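PDB 4GF3: putative yopH targeting protein from Yersinia pestis, which probably acts as a secretion chaperone for the effector YopH, binding it in the bacterial cell before type III export. Local coordinates for residues G102-L105 with A106-T110. Numbering follows the deposited sequence.
Sequences GTQL and ASVLT
The first turns of helix 102-118, the last helix modelled in this CesT-family chaperone, are closed by four successive i to i+4 backbone bonds from Ala106, Ser107, Val108 and Leu109 to the carbonyls of Gly102, Thr103, Gln104 and Leu105. Ala106 N donates to Gly102 O over 2.9 Å. Val108 N to Gln104 O is the straightest of the four, with an N-H...O angle of 168°. Thr103 O has a second donor besides Ser107 N: a water donates a hydrogen bond to it over 2.9 Å and also hydrogen-bonds to Ser107 OG at 3.1 Å. Ser107 OG lies beside its own backbone N (chi1 -65°), which turns the hydroxyl back toward the preceding turn, 3.4 Å from Thr103 O.

Side-chain carbons fill in around the same carbonyls. The CG2 branch of Val108, held beside its backbone N while CG1 is anti to it (chi1 170°), rests 3.4 Å from Gln104 O. Val108 CG2 meets Gln104 CG only loosely, at 4.4 Å. That glutamine reaches out extended, its NE2 bonded to Ser76 OG and its OE1 to Thr100 OG1. Leu105 and Leu109 pack on Phe11 of helix 4-15, while Val108 meets Ser93 of strand 88-96.

Ala106 and Leu109 also touch a chain of another protein, so this helix helps to form an intermolecular surface. The bonding implies a regular helical start whose carbonyls are taken up by backbone N-H groups, with the bridging water adding a polar link between Thr103 O and Ser107 OG beside the exposed serine.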
# COMPACT_ATOMS: atom_id res chain seq x y z
N GLY A 102 5.89 9.22 7.37
CA GLY A 102 4.54 9.53 6.89
C GLY A 102 4.56 10.00 5.45
O GLY A 102 3.79 9.53 4.60
N THR A 103 5.49 10.90 5.10
CA THR A 103 5.60 11.33 3.71
C THR A 103 5.97 10.28 2.72
O THR A 103 5.35 10.19 1.67
CB THR A 103 6.62 12.48 3.58
OG1 THR A 103 6.27 13.50 4.48
CG2 THR A 103 6.70 12.97 2.13
N GLN A 104 6.93 9.41 3.03
CA GLN A 104 7.21 8.35 2.11
C GLN A 104 6.09 7.38 2.00
O GLN A 104 5.79 6.88 0.94
CB GLN A 104 8.51 7.56 2.45
CG GLN A 104 8.78 6.50 1.36
CD GLN A 104 10.14 5.78 1.53
OE1 GLN A 104 10.47 5.23 2.58
NE2 GLN A 104 10.92 5.83 0.50
N LEU A 105 5.42 7.12 3.12
CA LEU A 105 4.28 6.20 3.02
C LEU A 105 3.17 6.74 2.13
O LEU A 105 2.52 6.02 1.37
CB LEU A 105 3.74 5.83 4.41
CG LEU A 105 4.17 4.55 5.11
CD1 LEU A 105 3.24 4.24 6.31
CD2 LEU A 105 4.20 3.36 4.14
N ALA A 106 2.94 8.03 2.22
CA ALA A 106 1.97 8.71 1.37
C ALA A 106 2.44 8.64 -0.09
O ALA A 106 1.60 8.44 -0.99
CB ALA A 106 1.75 10.14 1.85
N SER A 107 3.74 8.78 -0.37
CA SER A 107 4.24 8.59 -1.76
C SER A 107 4.02 7.19 -2.27
O SER A 107 3.69 6.99 -3.44
CB SER A 107 5.75 8.88 -1.91
OG SER A 107 6.00 10.22 -1.67
N VAL A 108 4.26 6.20 -1.42
CA VAL A 108 3.94 4.80 -1.73
C VAL A 108 2.48 4.63 -2.08
O VAL A 108 2.10 4.04 -3.09
CB VAL A 108 4.34 3.85 -0.56
CG1 VAL A 108 3.82 2.45 -0.76
CG2 VAL A 108 5.85 3.79 -0.48
N LEU A 109 1.64 5.23 -1.26
CA LEU A 109 0.21 5.10 -1.50
C LEU A 109 -0.18 5.67 -2.89
O LEU A 109 -0.92 5.06 -3.70
CB LEU A 109 -0.55 5.77 -0.37
CG LEU A 109 -2.08 5.66 -0.50
CD1 LEU A 109 -2.76 5.56 0.85
CD2 LEU A 109 -2.65 6.83 -1.28
N THR A 110 0.31 6.86 -3.16
CA THR A 110 -0.02 7.52 -4.44
C THR A 110 0.63 6.77 -5.63
O THR A 110 0.07 6.72 -6.70
CB THR A 110 0.33 9.03 -4.44
OG1 THR A 110 1.69 9.23 -4.06
CG2 THR A 110 -0.51 9.74 -3.49
O HOH W 1 4.06 12.09 -0.18